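Local atomic coordinates of NanU sialic acid binding protein (Bacteroides fragilis, PDB entry 4L7T), a protein that binds sialic acid with high affinity and, as a SusD-like protein of the outer membrane, probably hands it to the partner transporter NanO. Residues Ile385-Asp390 and Arg462-Glu467; Pro60-Tyr65 and Lys469-Leu474; Leu393-Ala398 and Thr407-Gln412; Met211-Val216 and Lys235-Ser240. One frame throughout, in Å; residues are numbered along the deposited sequence.

Contact 1: residues Ile385-Asp390 and Arg462-Glu467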
# COMPACT_ATOMS: atom_id res chain seq x y z
N ILE A 385 -5.03 -2.68 -1.56
CA ILE A 385 -4.86 -1.66 -0.53
C ILE A 385 -5.08 -2.26 0.86
O ILE A 385 -4.27 -2.06 1.77
CB ILE A 385 -5.91 -0.47 -0.76
CG1 ILE A 385 -5.65 0.15 -2.16
CG2 ILE A 385 -5.88 0.52 0.34
CD1 ILE A 385 -4.21 0.84 -2.36
N TYR A 386 -6.19 -3.02 1.01
CA TYR A 386 -6.50 -3.65 2.30
C TYR A 386 -6.88 -5.08 2.06
O TYR A 386 -7.76 -5.40 1.20
CB TYR A 386 -7.69 -3.01 2.98
CG TYR A 386 -7.45 -1.60 3.45
CD1 TYR A 386 -6.30 -1.24 4.12
CD2 TYR A 386 -8.45 -0.60 3.28
CE1 TYR A 386 -6.10 0.03 4.61
CE2 TYR A 386 -8.25 0.67 3.78
CZ TYR A 386 -7.08 0.98 4.44
OH TYR A 386 -6.96 2.30 4.93
N ARG A 387 -6.16 -5.98 2.78
CA ARG A 387 -6.63 -7.38 2.77
C ARG A 387 -6.66 -7.98 4.12
O ARG A 387 -6.28 -7.32 5.06
CB ARG A 387 -5.83 -8.21 1.85
CG ARG A 387 -4.44 -8.23 2.10
CD ARG A 387 -3.76 -8.89 0.85
NE ARG A 387 -2.24 -8.91 0.98
CZ ARG A 387 -1.54 -9.82 1.66
NH1 ARG A 387 -2.17 -10.81 2.38
NH2 ARG A 387 -0.21 -9.69 1.74
N TYR A 388 -7.35 -9.10 4.25
CA TYR A 388 -7.67 -9.61 5.57
C TYR A 388 -6.41 -9.87 6.42
O TYR A 388 -6.52 -9.64 7.67
CB TYR A 388 -8.52 -10.88 5.49
CG TYR A 388 -9.13 -11.33 6.81
CD1 TYR A 388 -9.72 -10.37 7.68
CD2 TYR A 388 -9.09 -12.67 7.16
CE1 TYR A 388 -10.32 -10.78 8.94
CE2 TYR A 388 -9.65 -13.10 8.42
CZ TYR A 388 -10.25 -12.11 9.26
OH TYR A 388 -10.84 -12.59 10.44
N ALA A 389 -5.28 -10.33 5.83
CA ALA A 389 -4.10 -10.45 6.70
C ALA A 389 -3.71 -9.10 7.36
O ALA A 389 -3.20 -9.10 8.49
CB ALA A 389 -2.93 -11.08 5.90
N ASP A 390 -3.95 -7.97 6.70
CA ASP A 390 -3.63 -6.63 7.28
C ASP A 390 -4.58 -6.35 8.45
O ASP A 390 -4.15 -5.88 9.53
CB ASP A 390 -3.81 -5.66 6.11
CG ASP A 390 -3.25 -4.26 6.35
OD1 ASP A 390 -2.69 -3.96 7.43
OD2 ASP A 390 -3.41 -3.40 5.41
N ARG A 462 7.19 -9.51 6.23
CA ARG A 462 7.17 -10.77 5.49
C ARG A 462 5.88 -10.81 4.67
O ARG A 462 5.87 -11.34 3.57
CB ARG A 462 7.20 -11.95 6.45
CG ARG A 462 8.52 -12.04 7.17
CD ARG A 462 8.56 -13.22 8.13
NE ARG A 462 9.97 -13.42 8.55
CZ ARG A 462 10.38 -14.10 9.62
NH1 ARG A 462 9.53 -14.52 10.56
NH2 ARG A 462 11.69 -14.27 9.85
N GLU A 463 4.80 -10.26 5.20
CA GLU A 463 3.46 -10.40 4.56
C GLU A 463 3.21 -9.36 3.44
O GLU A 463 2.48 -9.66 2.46
CB GLU A 463 2.40 -10.15 5.68
CG GLU A 463 0.90 -10.46 5.33
CD GLU A 463 0.65 -11.94 4.90
OE1 GLU A 463 1.35 -12.89 5.34
OE2 GLU A 463 -0.30 -12.08 4.06
N PHE A 464 3.84 -8.18 3.54
CA PHE A 464 3.45 -7.05 2.67
C PHE A 464 4.57 -6.43 1.86
O PHE A 464 4.47 -5.31 1.42
CB PHE A 464 2.80 -5.96 3.55
CG PHE A 464 1.55 -6.40 4.22
CD1 PHE A 464 0.46 -6.78 3.49
CD2 PHE A 464 1.51 -6.49 5.59
CE1 PHE A 464 -0.70 -7.23 4.16
CE2 PHE A 464 0.33 -6.95 6.27
CZ PHE A 464 -0.73 -7.29 5.55
N MET A 465 5.54 -7.21 1.53
CA MET A 465 6.59 -6.61 0.63
C MET A 465 5.93 -6.25 -0.66
O MET A 465 5.09 -7.01 -1.22
CB MET A 465 7.68 -7.66 0.28
CG MET A 465 8.47 -8.22 1.38
SD MET A 465 9.96 -9.16 0.75
CE MET A 465 10.63 -8.00 -0.20
N PHE A 466 6.32 -5.12 -1.22
CA PHE A 466 5.69 -4.60 -2.48
C PHE A 466 4.22 -4.17 -2.36
O PHE A 466 3.53 -3.99 -3.38
CB PHE A 466 5.92 -5.55 -3.69
CG PHE A 466 7.26 -6.19 -3.67
CD1 PHE A 466 8.43 -5.40 -3.90
CD2 PHE A 466 7.40 -7.55 -3.34
CE1 PHE A 466 9.65 -5.97 -3.84
CE2 PHE A 466 8.61 -8.10 -3.26
CZ PHE A 466 9.77 -7.32 -3.54
N GLU A 467 3.72 -4.00 -1.12
CA GLU A 467 2.39 -3.54 -0.89
C GLU A 467 2.26 -2.20 -0.22
O GLU A 467 1.18 -1.83 0.22
CB GLU A 467 1.56 -4.66 -0.17
CG GLU A 467 1.28 -5.88 -1.04
CD GLU A 467 0.51 -6.93 -0.24
OE1 GLU A 467 -0.72 -6.68 -0.05
OE2 GLU A 467 1.15 -7.96 0.14

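Contact 2: residues Pro60-Tyr65 and Lys469-Leu474. With EDO (1,2-ethanediol), chain D.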
# COMPACT_ATOMS: atom_id res chain seq x y z
N PRO A 60 9.17 2.67 -0.36
CA PRO A 60 10.64 2.67 -0.71
C PRO A 60 11.60 3.63 0.06
O PRO A 60 12.80 3.52 -0.16
CB PRO A 60 10.68 3.07 -2.18
CG PRO A 60 9.21 3.06 -2.67
CD PRO A 60 8.31 3.03 -1.52
N ARG A 61 11.05 4.47 0.93
CA ARG A 61 11.94 5.26 1.88
C ARG A 61 12.52 4.37 2.97
O ARG A 61 13.41 4.82 3.72
CB ARG A 61 11.26 6.50 2.45
CG ARG A 61 11.08 7.53 1.35
CD ARG A 61 10.53 8.81 1.94
NE ARG A 61 11.43 9.46 2.93
CZ ARG A 61 11.06 10.46 3.72
NH1 ARG A 61 9.84 11.03 3.66
NH2 ARG A 61 11.99 10.90 4.56
N ALA A 62 12.03 3.12 3.07
CA ALA A 62 12.44 2.26 4.22
C ALA A 62 13.62 1.37 3.76
O ALA A 62 14.52 1.91 3.05
CB ALA A 62 11.24 1.42 4.75
N ASP A 63 13.71 0.13 4.24
CA ASP A 63 14.96 -0.64 4.15
C ASP A 63 15.02 -1.72 3.05
O ASP A 63 16.05 -2.42 2.89
CB ASP A 63 15.31 -1.24 5.54
CG ASP A 63 14.15 -2.00 6.17
OD1 ASP A 63 12.94 -1.80 5.79
OD2 ASP A 63 14.40 -2.77 7.13
N ILE A 64 13.97 -1.82 2.24
CA ILE A 64 13.89 -2.96 1.33
C ILE A 64 14.79 -2.75 0.10
O ILE A 64 15.32 -3.76 -0.44
CB ILE A 64 12.41 -3.13 0.85
CG1 ILE A 64 11.55 -3.57 2.03
CG2 ILE A 64 12.33 -4.19 -0.39
CD1 ILE A 64 10.09 -3.33 1.79
N TYR A 65 14.99 -1.49 -0.31
CA TYR A 65 15.74 -1.19 -1.56
C TYR A 65 17.03 -0.45 -1.24
O TYR A 65 17.36 -0.21 -0.07
CB TYR A 65 14.92 -0.34 -2.54
CG TYR A 65 13.53 -0.96 -2.80
CD1 TYR A 65 13.40 -2.02 -3.74
CD2 TYR A 65 12.40 -0.49 -2.08
CE1 TYR A 65 12.13 -2.60 -3.95
CE2 TYR A 65 11.12 -1.06 -2.25
CZ TYR A 65 11.00 -2.09 -3.24
OH TYR A 65 9.71 -2.64 -3.37
N LYS A 469 3.56 -0.70 2.58
CA LYS A 469 3.32 -0.68 4.03
C LYS A 469 4.58 -0.33 4.89
O LYS A 469 4.40 0.32 5.93
CB LYS A 469 2.86 -2.05 4.56
CG LYS A 469 1.56 -2.59 3.89
CD LYS A 469 0.50 -1.56 3.93
CE LYS A 469 -0.80 -2.11 3.25
NZ LYS A 469 -1.95 -1.08 3.02
N ARG A 470 5.76 -0.77 4.51
CA ARG A 470 6.95 -0.85 5.45
C ARG A 470 7.25 0.56 6.05
O ARG A 470 7.55 0.66 7.25
CB ARG A 470 8.13 -1.45 4.72
CG ARG A 470 9.43 -1.55 5.60
CD ARG A 470 9.28 -2.34 6.87
NE ARG A 470 10.65 -2.57 7.37
CZ ARG A 470 10.89 -3.38 8.43
NH1 ARG A 470 9.88 -3.96 9.10
NH2 ARG A 470 12.18 -3.60 8.76
N TRP A 471 7.37 1.57 5.18
CA TRP A 471 7.68 2.93 5.66
C TRP A 471 6.63 3.42 6.61
O TRP A 471 6.96 3.91 7.76
CB TRP A 471 7.93 3.87 4.49
CG TRP A 471 8.02 5.31 4.86
CD1 TRP A 471 7.02 6.25 4.75
CD2 TRP A 471 9.17 6.01 5.39
NE1 TRP A 471 7.48 7.52 5.19
CE2 TRP A 471 8.77 7.37 5.62
CE3 TRP A 471 10.50 5.60 5.73
CZ2 TRP A 471 9.65 8.35 6.12
CZ3 TRP A 471 11.36 6.58 6.28
CH2 TRP A 471 10.93 7.91 6.47
N TYR A 472 5.35 3.22 6.26
CA TYR A 472 4.32 3.69 7.20
C TYR A 472 4.29 2.83 8.52
O TYR A 472 3.89 3.43 9.55
CB TYR A 472 2.96 3.60 6.50
CG TYR A 472 2.63 4.70 5.54
CD1 TYR A 472 3.02 6.01 5.77
CD2 TYR A 472 1.86 4.39 4.38
CE1 TYR A 472 2.57 7.03 4.90
CE2 TYR A 472 1.41 5.41 3.49
CZ TYR A 472 1.75 6.72 3.82
OH TYR A 472 1.32 7.72 2.99
N ASP A 473 4.70 1.57 8.48
CA ASP A 473 4.70 0.69 9.69
C ASP A 473 5.78 1.22 10.67
O ASP A 473 5.50 1.37 11.87
CB ASP A 473 4.98 -0.73 9.35
CG ASP A 473 3.77 -1.44 8.62
OD1 ASP A 473 2.65 -0.90 8.58
OD2 ASP A 473 3.99 -2.56 8.13
N LEU A 474 6.95 1.55 10.13
CA LEU A 474 8.01 2.14 10.97
C LEU A 474 7.58 3.48 11.47
O LEU A 474 7.77 3.75 12.65
CB LEU A 474 9.37 2.26 10.23
CG LEU A 474 9.92 0.90 9.80
CD1 LEU A 474 11.17 1.04 8.94
CD2 LEU A 474 10.35 0.04 11.02
C1 EDO D . 6.73 -4.52 4.06
O1 EDO D . 7.66 -5.61 3.63
C2 EDO D . 5.64 -4.46 5.17
O2 EDO D . 5.68 -3.74 6.47

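Contact 3: residues Leu393-Ala398 and Thr407-Gln412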
# COMPACT_ATOMS: atom_id res chain seq x y z
N LEU A 393 -3.16 -8.31 11.41
CA LEU A 393 -1.92 -7.80 11.96
C LEU A 393 -2.11 -6.43 12.59
O LEU A 393 -1.43 -6.13 13.62
CB LEU A 393 -0.77 -7.85 10.92
CG LEU A 393 -0.41 -9.26 10.56
CD1 LEU A 393 0.67 -9.25 9.50
CD2 LEU A 393 0.07 -10.13 11.78
N LEU A 394 -3.01 -5.59 12.04
CA LEU A 394 -3.37 -4.40 12.77
C LEU A 394 -4.01 -4.71 14.10
O LEU A 394 -3.80 -3.95 15.03
CB LEU A 394 -4.30 -3.48 11.93
CG LEU A 394 -3.67 -2.81 10.68
CD1 LEU A 394 -4.76 -2.16 9.80
CD2 LEU A 394 -2.51 -1.80 10.97
N LEU A 395 -4.91 -5.70 14.14
CA LEU A 395 -5.56 -6.06 15.39
C LEU A 395 -4.54 -6.56 16.43
O LEU A 395 -4.61 -6.09 17.59
CB LEU A 395 -6.67 -7.05 15.11
CG LEU A 395 -7.41 -7.57 16.34
CD1 LEU A 395 -8.07 -6.38 17.10
CD2 LEU A 395 -8.49 -8.51 15.79
N ALA A 396 -3.56 -7.37 15.98
CA ALA A 396 -2.40 -7.79 16.80
C ALA A 396 -1.70 -6.54 17.34
O ALA A 396 -1.34 -6.49 18.53
CB ALA A 396 -1.42 -8.63 15.95
N GLU A 397 -1.47 -5.54 16.48
CA GLU A 397 -0.74 -4.35 16.92
C GLU A 397 -1.55 -3.57 17.92
O GLU A 397 -1.00 -3.08 18.94
CB GLU A 397 -0.47 -3.50 15.70
CG GLU A 397 0.53 -2.34 16.00
CD GLU A 397 1.27 -1.87 14.74
OE1 GLU A 397 0.80 -2.07 13.58
OE2 GLU A 397 2.38 -1.32 14.88
N ALA A 398 -2.86 -3.38 17.66
CA ALA A 398 -3.68 -2.65 18.65
C ALA A 398 -3.64 -3.41 20.01
O ALA A 398 -3.58 -2.75 21.10
CB ALA A 398 -5.15 -2.56 18.17
N THR A 407 -1.11 -13.07 20.27
CA THR A 407 -0.68 -14.36 19.77
C THR A 407 -1.63 -14.96 18.69
O THR A 407 -1.15 -15.50 17.68
CB THR A 407 -0.66 -15.43 20.89
OG1 THR A 407 0.35 -15.08 21.81
CG2 THR A 407 -0.44 -16.85 20.38
N ALA A 408 -2.93 -14.86 18.92
CA ALA A 408 -3.83 -15.61 18.02
C ALA A 408 -3.76 -15.02 16.62
O ALA A 408 -3.71 -15.74 15.64
CB ALA A 408 -5.27 -15.56 18.52
N GLU A 409 -3.74 -13.69 16.52
CA GLU A 409 -3.75 -13.07 15.14
C GLU A 409 -2.44 -13.32 14.41
O GLU A 409 -2.37 -13.65 13.19
CB GLU A 409 -3.99 -11.58 15.24
CG GLU A 409 -5.43 -11.08 15.71
CD GLU A 409 -5.74 -11.32 17.18
OE1 GLU A 409 -4.81 -11.48 18.04
OE2 GLU A 409 -6.94 -11.33 17.45
N ILE A 410 -1.34 -13.19 15.16
CA ILE A 410 -0.04 -13.42 14.54
C ILE A 410 0.05 -14.84 14.03
O ILE A 410 0.37 -15.10 12.88
CB ILE A 410 1.16 -13.17 15.54
CG1 ILE A 410 1.27 -11.68 15.94
CG2 ILE A 410 2.47 -13.61 14.90
CD1 ILE A 410 2.20 -11.43 17.19
N ASN A 411 -0.38 -15.81 14.86
CA ASN A 411 -0.27 -17.19 14.42
C ASN A 411 -1.31 -17.59 13.35
O ASN A 411 -1.07 -18.49 12.59
CB ASN A 411 -0.33 -18.09 15.67
CG ASN A 411 1.02 -18.06 16.39
OD1 ASN A 411 2.06 -17.78 15.75
ND2 ASN A 411 1.01 -18.33 17.72
N GLN A 412 -2.42 -16.87 13.25
CA GLN A 412 -3.33 -17.16 12.12
C GLN A 412 -2.65 -16.83 10.77
O GLN A 412 -2.73 -17.57 9.77
CB GLN A 412 -4.61 -16.32 12.26
CG GLN A 412 -5.72 -16.74 11.26
CD GLN A 412 -7.11 -16.08 11.56
OE1 GLN A 412 -7.29 -15.38 12.55
NE2 GLN A 412 -8.09 -16.34 10.69

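Contact 4: residues Met211-Val216 and Lys235-Ser240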
# COMPACT_ATOMS: atom_id res chain seq x y z
N MET A 211 -11.10 -0.62 8.21
CA MET A 211 -9.63 -0.80 8.19
C MET A 211 -8.95 0.59 8.35
O MET A 211 -7.99 0.72 9.14
CB MET A 211 -9.20 -1.36 6.82
CG MET A 211 -9.44 -2.84 6.61
SD MET A 211 -8.41 -3.86 7.68
CE MET A 211 -6.76 -3.54 7.00
N LEU A 212 -9.43 1.61 7.60
CA LEU A 212 -8.83 2.91 7.67
C LEU A 212 -9.02 3.44 9.10
O LEU A 212 -8.09 4.05 9.67
CB LEU A 212 -9.58 3.81 6.66
CG LEU A 212 -9.20 5.27 6.75
CD1 LEU A 212 -7.68 5.50 6.45
CD2 LEU A 212 -10.01 6.15 5.79
N LYS A 213 -10.22 3.21 9.71
CA LYS A 213 -10.47 3.60 11.08
C LYS A 213 -9.42 2.97 12.00
O LYS A 213 -8.89 3.65 12.92
CB LYS A 213 -11.86 3.18 11.55
CG LYS A 213 -12.24 3.71 12.97
CD LYS A 213 -13.75 3.46 13.09
CE LYS A 213 -14.24 4.27 14.35
NZ LYS A 213 -15.64 3.75 14.81
N GLY A 214 -9.13 1.66 11.83
CA GLY A 214 -8.08 0.99 12.66
C GLY A 214 -6.75 1.75 12.46
O GLY A 214 -6.12 2.15 13.44
N GLU A 215 -6.33 1.97 11.22
CA GLU A 215 -5.01 2.63 11.01
C GLU A 215 -5.00 4.06 11.63
O GLU A 215 -3.97 4.48 12.20
CB GLU A 215 -4.68 2.70 9.52
CG GLU A 215 -4.53 1.41 8.77
CD GLU A 215 -3.98 1.74 7.38
OE1 GLU A 215 -4.62 2.56 6.62
OE2 GLU A 215 -2.92 1.18 7.09
N VAL A 216 -6.12 4.81 11.47
CA VAL A 216 -6.18 6.21 11.82
C VAL A 216 -6.15 6.33 13.33
O VAL A 216 -5.41 7.20 13.89
CB VAL A 216 -7.45 6.80 11.18
CG1 VAL A 216 -7.86 8.08 11.88
CG2 VAL A 216 -7.19 7.10 9.69
N LYS A 235 -9.06 -1.18 17.96
CA LYS A 235 -9.32 -2.61 18.18
C LYS A 235 -10.77 -2.95 17.86
O LYS A 235 -11.05 -3.97 17.15
CB LYS A 235 -8.99 -2.94 19.67
CG LYS A 235 -9.27 -4.40 19.97
CD LYS A 235 -8.78 -4.81 21.42
CE LYS A 235 -9.62 -4.06 22.33
NZ LYS A 235 -9.57 -4.88 23.65
N THR A 236 -11.71 -2.11 18.33
CA THR A 236 -13.15 -2.36 18.14
C THR A 236 -13.51 -2.32 16.63
O THR A 236 -14.27 -3.15 16.11
CB THR A 236 -13.94 -1.30 18.87
OG1 THR A 236 -13.68 -1.49 20.26
CG2 THR A 236 -15.47 -1.35 18.61
N ALA A 237 -12.85 -1.41 15.91
CA ALA A 237 -13.12 -1.34 14.42
C ALA A 237 -12.65 -2.61 13.72
O ALA A 237 -13.36 -3.15 12.86
CB ALA A 237 -12.31 -0.08 13.81
N LEU A 238 -11.42 -3.07 14.04
CA LEU A 238 -10.82 -4.22 13.33
C LEU A 238 -11.64 -5.45 13.73
O LEU A 238 -11.88 -6.31 12.87
CB LEU A 238 -9.34 -4.31 13.69
CG LEU A 238 -8.61 -3.01 13.22
CD1 LEU A 238 -7.19 -2.89 13.92
CD2 LEU A 238 -8.39 -3.09 11.70
N GLN A 239 -12.09 -5.50 14.98
CA GLN A 239 -12.90 -6.65 15.46
C GLN A 239 -14.22 -6.72 14.69
O GLN A 239 -14.74 -7.83 14.45
CB GLN A 239 -13.18 -6.58 16.99
CG GLN A 239 -11.93 -7.04 17.73
CD GLN A 239 -12.04 -6.86 19.27
OE1 GLN A 239 -12.75 -6.00 19.76
NE2 GLN A 239 -11.26 -7.58 19.96
N SER A 240 -14.73 -5.56 14.29
CA SER A 240 -16.02 -5.48 13.55
C SER A 240 -15.85 -6.08 12.13
O SER A 240 -16.82 -6.55 11.58
CB SER A 240 -16.64 -4.05 13.61
OG SER A 240 -16.08 -3.31 12.54

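Contact 1: residues Ile385-Asp390 and Arg462-Glu467
Arg387 reaches across to two carboxylates of the other segment, and this charged cluster dominates the contact. Glu467 is gripped side-on: NE of Arg387 bonds to OE1 of Glu467 at 2.9 Å, NH2 of Arg387 to Glu467 OE2 at 2.7 Å. The two groups lie nearly coplanar, 19° apart, and each oxygen offers its syn lone pair. Glu463 takes the next N-H, with NH1 of Arg387 meeting the anti lone pair of Glu463 OE2 at 2.8 Å. Lys365 on Glu467, Arg416 and Arg339 on Glu463 and Glu266 on Arg387 extend the network, which would offset the buried charges, and the guanidinium can hardly rotate.

Flat and apolar contacts complete the joint. Phe464 CE1 lies 3.4 Å above the guanidinium plane of Arg387, toward its rim. The same ring sets CZ 3.4 Å from Asp390 CA and also touches its CB, while the Asp390 carboxylate turns to Arg460. Ala389 CB rests beside Glu463 OE2, 3.4 Å away.

Arg387 is the N-cap residue of helix 388-401, and Phe464 opens a type II turn just after helix 452-463. What results is a buried salt-bridge network, pinning a strand-to-helix junction to a helix end in the helical core of this SusD-family protein.

Contact 2: residues Pro60-Tyr65 and Lys469-Leu474
Trp471, Arg470 and Arg61 bury the most surface where the loop after helix 51-58 meets the first turns of helix 470-477, a loop-on-helix junction in the SusD-like fold held by a bidentate salt bridge and an arginine laid over an indole.

Trp471 presents one indole face to Arg61. CB of Arg61 makes a CH-pi contact, 3.7 Å from the centroid of the six-membered ring and 21° off its normal. Farther out, the bend of the arginine at chi3 brings the guanidinium back over the ring, with Trp471 CZ2 lying 3.5 Å above the centre of the guanidinium plane. The two planes are 28° apart, a tilted overlap rather than a parallel one. The polar end of Arg61 is held by Asn84 and the carbonyl of Arg492, and Trp495 adds a cation-pi contact.

Arg470 works by charge. Its side chain leaves the helix with CG opposite the backbone N and then bends at chi2, so that CG passes Ala62 CB at 3.6 Å and the head comes level with Asp63. The guanidinium and carboxylate lie within 5° of one plane. NE of Arg470 bonds to Asp63 OD1 and NH2 to OD2, both through syn lone pairs. Between the two arginines, Ala62 CB packs on Trp471 CB at 4.1 Å and on Leu474.

A 1,2-ethanediol, probably from the crystallisation liquor, sits by Arg470 CB; its O2 hydrogen-bonds Asp473 OD2 at 2.6 Å.

Contact 3: residues Leu393-Ala398 and Thr407-Gln412
Leu393 opens the contact by leaning a methyl group on the second helix: its CD2 comes to 4.3 Å from Ile410 CA. Helices 388-401 and 407-418 form an antiparallel helical hairpin, the kind of pair from which the TPR-like helical part of SusD proteins is built; the axes of the two short segments come within 8.3 Å at 154°. Leu393 also reaches Phe464 and Arg460, which places it where the hairpin meets helix 452-463 and the loop behind it.

Two residues on, Leu395 meets Glu409. The CD2 branch of Leu395 lies against the glutamate, 4.0 Å from Glu409 CG and, closer still, 3.6 Å from Glu409 OE2. The two side chains cross at a slant. Glu409 is bent at chi2 (72°), which folds its carboxylate back alongside the leucine. The oxygen that touches the methyl group, OE2, is also paired in a salt bridge with Lys399 of the first helix, so one atom of Glu409 serves both the apolar contact and the charged one. On its other flank Leu395 touches Leu238, Lys235 and Gln239 of helix 227-244.

Ala396 comes next, at the point where the backbones are closest: its CA lies 5.7 Å from CA of Glu409. The small methyl allows this approach and touches both neighbours on the opposite helix. Ile456 of helix 452-463 joins Ala396 and Ile410 from outside the pair. Ala396 CB sits 4.0 Å from Glu409 CB and 4.1 Å from Ile410 CG1.

Contact 4: residues Met211-Val216 and Lys235-Ser240
Leu238 carries its CG anti to the carbonyl carbon (chi1 -62°), which swings the isobutyl group toward Gly214, and Met211 bends at both chi2 and chi3 to bring its sulfur round to the same leucine. Both belong to an antiparallel helical hairpin, 206-223 with 227-244, one of the paired helices that make up the TPR-related architecture of the SusD family. Measured over the two segments, the helix axes pass 8.0 Å apart, with 157° between their directions.

Gly214 marks the tightest place. With no side chain there, the backbones close to 5.8 Å between CA of Gly214 and CA of Ala237, and Leu238 settles on the bare helix surface: its CG lies 4.1 Å and its CD1 4.2 Å from Gly214 CA.

Ala237 fills the adjoining spot, its methyl facing the extended chain of Lys213. That lysine runs past with its CB, CG and CD, the CG 3.9 Å from Ala237 CB, while NZ goes on to a salt bridge with Glu188. Leu394 of helix 388-401 touches Met211 and Leu238 and links this pair to the hairpin of 388-401 and 407-418. On the side of that helix, the side chains of Met211 and Leu238 cross at about a right angle, with SD of Met211 4.1 Å from Leu238 CD2.

In the fold
From the N terminus, the loop 60-65 comes first and waits for helix 470-477: contact 2 closes the longest span, and the other three lie within it. Contact 4 closes early, joining helices 206-223 and 227-244 as neighbours in the chain. Contact 1 then opens at 385-390, encloses the short hairpin of contact 3, and closes at 462-467, just before contact 2 does. None of the loops cross. Helix 388-401 serves contacts 1 and 3 and packs on contact 4 through Leu394 and Leu395. Tyr386 reaches Glu215, tying contact 1 to contact 4, and Lys469 meets the Ile385 carbonyl, tying contact 1 to contact 2.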